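Local structure of NOVP (Streptomyces caeruleus, 2WK1) at residues G146-G151 against G217-S222. The protein transfers a methyl group from S-adenosyl-L-methionine to the noviose 4-hydroxyl in the penultimate step of novobiocin biosynthesis. Residues are numbered along the deposited sequence; the frame is centred on the assembly and turned at random.
Sequences GIPDVG and GDLYES. With SAH (S-adenosyl-L-homocysteine), chain B; EDO (1,2-ethanediol), chain F.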
ATOM      1  N   GLY A 146      -1.787 -12.843 -22.022  1.00 14.41           N
ATOM      2  CA  GLY A 146      -1.405 -14.098 -21.418  1.00 13.93           C
ATOM      3  C   GLY A 146      -0.345 -14.878 -22.192  1.00 13.56           C
ATOM      4  O   GLY A 146       0.301 -14.409 -23.119  1.00 13.83           O
ATOM      5  N   ILE A 147      -0.142 -16.105 -21.748  1.00 14.18           N
ATOM      6  CA  ILE A 147       0.859 -16.991 -22.308  1.00 15.27           C
ATOM      7  C   ILE A 147       0.415 -17.477 -23.707  1.00 15.51           C
ATOM      8  O   ILE A 147      -0.752 -17.771 -23.900  1.00 15.83           O
ATOM      9  CB  ILE A 147       1.048 -18.174 -21.332  1.00 16.04           C
ATOM     10  CG1 ILE A 147       1.658 -17.672 -19.999  1.00 18.01           C
ATOM     11  CG2 ILE A 147       1.903 -19.284 -21.946  1.00 17.87           C
ATOM     12  CD1 ILE A 147       1.813 -18.776 -18.934  1.00 21.59           C
ATOM     13  N   PRO A 148       1.338 -17.541 -24.679  1.00 15.67           N
ATOM     14  CA  PRO A 148       0.940 -18.020 -26.012  1.00 16.49           C
ATOM     15  C   PRO A 148       0.604 -19.493 -25.989  1.00 16.97           C
ATOM     16  O   PRO A 148       1.148 -20.233 -25.170  1.00 16.65           O
ATOM     17  CB  PRO A 148       2.195 -17.787 -26.867  1.00 16.91           C
ATOM     18  CG  PRO A 148       3.349 -17.830 -25.860  1.00 16.85           C
ATOM     19  CD  PRO A 148       2.775 -17.171 -24.629  1.00 15.79           C
ATOM     20  N   ASP A 149      -0.312 -19.888 -26.863  1.00 18.19           N
ATOM     21  CA  ASP A 149      -0.567 -21.285 -27.124  1.00 19.33           C
ATOM     22  C   ASP A 149       0.495 -21.764 -28.107  1.00 20.10           C
ATOM     23  O   ASP A 149       0.457 -21.390 -29.277  1.00 21.62           O
ATOM     24  CB  ASP A 149      -1.969 -21.432 -27.719  1.00 20.00           C
ATOM     25  CG  ASP A 149      -2.346 -22.870 -28.019  1.00 22.39           C
ATOM     26  OD1 ASP A 149      -1.479 -23.756 -27.972  1.00 24.46           O
ATOM     27  OD2 ASP A 149      -3.539 -23.099 -28.300  1.00 26.53           O
ATOM     28  N   VAL A 150       1.461 -22.545 -27.622  1.00 20.50           N
ATOM     29  CA  VAL A 150       2.641 -22.883 -28.422  1.00 21.73           C
ATOM     30  C   VAL A 150       2.339 -23.836 -29.577  1.00 23.33           C
ATOM     31  O   VAL A 150       3.131 -23.915 -30.517  1.00 24.53           O
ATOM     32  CB  VAL A 150       3.823 -23.423 -27.553  1.00 21.58           C
ATOM     33  CG1 VAL A 150       4.247 -22.379 -26.524  1.00 20.53           C
ATOM     34  CG2 VAL A 150       3.506 -24.742 -26.884  1.00 22.40           C
ATOM     35  N   GLY A 151       1.202 -24.528 -29.498  1.00 23.91           N
ATOM     36  CA  GLY A 151       0.723 -25.369 -30.602  1.00 25.23           C
ATOM     37  C   GLY A 151       1.550 -26.625 -30.773  1.00 26.66           C
ATOM     38  O   GLY A 151       2.456 -26.920 -29.979  1.00 27.61           O
ATOM     39  N   GLY A 217       8.615 -15.213 -18.110  1.00 14.40           N
ATOM     40  CA  GLY A 217       7.750 -15.583 -19.226  1.00 14.68           C
ATOM     41  C   GLY A 217       7.265 -17.015 -19.261  1.00 15.78           C
ATOM     42  O   GLY A 217       6.638 -17.414 -20.235  1.00 17.28           O
ATOM     43  N   ASP A 218       7.569 -17.798 -18.220  1.00 17.02           N
ATOM     44  CA  ASP A 218       6.988 -19.134 -17.963  1.00 17.73           C
ATOM     45  C   ASP A 218       7.293 -20.304 -18.905  1.00 17.26           C
ATOM     46  O   ASP A 218       7.126 -21.430 -18.486  1.00 18.79           O
ATOM     47  CB  ASP A 218       5.463 -19.026 -17.797  1.00 18.98           C
ATOM     48  CG  ASP A 218       5.047 -18.491 -16.437  1.00 24.27           C
ATOM     49  OD1 ASP A 218       5.677 -18.830 -15.401  1.00 31.97           O
ATOM     50  OD2 ASP A 218       4.079 -17.714 -16.410  1.00 28.39           O
ATOM     51  N   LEU A 219       7.738 -20.045 -20.132  1.00 15.20           N
ATOM     52  CA  LEU A 219       7.973 -21.092 -21.135  1.00 14.50           C
ATOM     53  C   LEU A 219       9.399 -21.146 -21.596  1.00 14.33           C
ATOM     54  O   LEU A 219      10.108 -20.144 -21.535  1.00 14.15           O
ATOM     55  CB  LEU A 219       7.143 -20.800 -22.391  1.00 15.19           C
ATOM     56  CG  LEU A 219       5.644 -20.671 -22.276  1.00 16.93           C
ATOM     57  CD1 LEU A 219       5.045 -20.326 -23.652  1.00 19.22           C
ATOM     58  CD2 LEU A 219       5.115 -21.945 -21.725  1.00 20.05           C
ATOM     59  N   TYR A 220       9.809 -22.300 -22.106  1.00 14.32           N
ATOM     60  CA  TYR A 220      11.111 -22.414 -22.753  1.00 13.98           C
ATOM     61  C   TYR A 220      11.223 -21.382 -23.856  1.00 14.29           C
ATOM     62  O   TYR A 220      12.238 -20.663 -23.954  1.00 14.04           O
ATOM     63  CB  TYR A 220      11.312 -23.818 -23.323  1.00 14.51           C
ATOM     64  CG  TYR A 220      12.540 -23.986 -24.182  1.00 15.20           C
ATOM     65  CD1 TYR A 220      12.518 -23.664 -25.531  1.00 17.09           C
ATOM     66  CD2 TYR A 220      13.717 -24.461 -23.636  1.00 16.43           C
ATOM     67  CE1 TYR A 220      13.645 -23.829 -26.321  1.00 19.42           C
ATOM     68  CE2 TYR A 220      14.846 -24.631 -24.405  1.00 17.23           C
ATOM     69  CZ  TYR A 220      14.805 -24.303 -25.750  1.00 19.33           C
ATOM     70  OH  TYR A 220      15.928 -24.483 -26.542  1.00 23.47           O
ATOM     71  N   GLU A 221      10.207 -21.305 -24.714  1.00 14.57           N
ATOM     72  CA  GLU A 221      10.351 -20.430 -25.869  1.00 15.42           C
ATOM     73  C   GLU A 221      10.421 -18.960 -25.498  1.00 14.80           C
ATOM     74  O   GLU A 221      11.212 -18.211 -26.076  1.00 16.24           O
ATOM     75  CB  GLU A 221       9.303 -20.721 -26.925  1.00 17.18           C
ATOM     76  CG  GLU A 221       7.887 -20.388 -26.671  1.00 21.36           C
ATOM     77  CD  GLU A 221       7.157 -20.366 -28.013  1.00 26.26           C
ATOM     78  OE1 GLU A 221       6.818 -21.451 -28.529  1.00 27.15           O
ATOM     79  OE2 GLU A 221       7.007 -19.271 -28.585  1.00 31.81           O
ATOM     80  N   SER A 222       9.619 -18.558 -24.524  1.00 13.71           N
ATOM     81  CA  SER A 222       9.626 -17.200 -24.048  1.00 13.94           C
ATOM     82  C   SER A 222      10.976 -16.843 -23.470  1.00 12.96           C
ATOM     83  O   SER A 222      11.500 -15.754 -23.719  1.00 14.02           O
ATOM     84  CB  SER A 222       8.537 -16.992 -23.012  1.00 14.28           C
ATOM     85  OG  SER A 222       7.248 -17.297 -23.539  1.00 14.65           O
TER
HETATM   86  N   SAH B 301       6.285 -10.819 -13.342  1.00 13.37           N
HETATM   87  CA  SAH B 301       4.817 -10.944 -13.048  1.00 12.08           C
HETATM   88  CB  SAH B 301       4.335 -12.358 -13.380  1.00 12.83           C
HETATM   89  CG  SAH B 301       4.424 -12.707 -14.859  1.00 12.65           C
HETATM   90  SD  SAH B 301       3.207 -13.948 -15.319  1.00 13.50           S
HETATM   91  C   SAH B 301       4.516 -10.490 -11.647  1.00 12.60           C
HETATM   92  O   SAH B 301       3.490 -10.877 -11.077  1.00 12.66           O
HETATM   93  OXT SAH B 301       5.249  -9.662 -11.123  1.00 13.28           O
HETATM   94  C5' SAH B 301       3.773 -14.403 -16.969  1.00 12.31           C
HETATM   95  C4' SAH B 301       3.574 -13.267 -17.997  1.00 11.69           C
HETATM   96  O4' SAH B 301       4.352 -13.584 -19.176  1.00 11.41           O
HETATM   97  C3' SAH B 301       2.128 -13.040 -18.438  1.00 12.46           C
HETATM   98  O3' SAH B 301       1.712 -11.676 -18.239  1.00 13.07           O
HETATM   99  C2' SAH B 301       2.158 -13.433 -19.931  1.00 11.81           C
HETATM  100  O2' SAH B 301       1.260 -12.702 -20.768  1.00 13.24           O
HETATM  101  C1' SAH B 301       3.614 -13.169 -20.331  1.00 10.43           C
HETATM  102  N9  SAH B 301       4.162 -13.961 -21.435  1.00 10.57           N
HETATM  103  C8  SAH B 301       4.632 -15.231 -21.327  1.00 12.23           C
HETATM  104  N7  SAH B 301       5.194 -15.632 -22.494  1.00 12.06           N
HETATM  105  C5  SAH B 301       5.099 -14.583 -23.348  1.00 10.80           C
HETATM  106  C6  SAH B 301       5.536 -14.317 -24.696  1.00 11.01           C
HETATM  107  N6  SAH B 301       6.156 -15.256 -25.391  1.00 12.27           N
HETATM  108  N1  SAH B 301       5.294 -13.107 -25.212  1.00 11.08           N
HETATM  109  C2  SAH B 301       4.702 -12.132 -24.498  1.00 10.84           C
HETATM  110  N3  SAH B 301       4.261 -12.286 -23.245  1.00 10.66           N
HETATM  111  C4  SAH B 301       4.470 -13.478 -22.648  1.00 10.29           C
HETATM  112  C1  EDO F 551      12.197 -16.767 -17.436  1.00 27.20           C
HETATM  113  O1  EDO F 551      11.342 -16.338 -18.559  1.00 23.07           O
HETATM  114  C2  EDO F 551      11.690 -17.975 -16.623  1.00 27.25           C
HETATM  115  O2  EDO F 551      11.095 -17.525 -15.382  1.00 27.28           O
HETATM  116  O   HOH W   1       5.595 -22.481 -30.820  1.00 38.98           O
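Asp218 meets Ile147 beside the ribose C5' of the bound S-adenosyl-L-homocysteine: its side chain crosses that of Ile147 at about a right angle, with OD2 3.6 Å from Ile147 CD1. The same OD2 is 3.4 Å from C5'. Asp218 also lies close to Asp216 and Asp244, predicted magnesium ligands. Next, Leu219, at the N-cap position of helix 220-230, carries the apolar part of the contact on one methyl. Its CD1 lies 3.7 Å from Ile147 CG2 and equally far from Pro148 CG. Val150 CG1 is 3.6 Å from that CD1. With chi1 at -66°, Ile147 CG2 is anti to the backbone N, which turns this methyl to Leu219 while CD1 reaches Asp218. Glu221 then runs past Val150 in the opposite direction, OE1 3.4 Å from Val150 CG1; a water donates to both Glu221 OE1 and Val150 O, bridging the segments there. Ser222 reaches the adenine, its OG donating to N7 (2.8 Å), while Pro148 CD packs against the same purine. Thus apolar packing on Leu219, flanked by two methyl-carboxylate contacts and a water bridge, joins two segments that together hold the adenosine, with polar recognition of N7 supplied by the helix side.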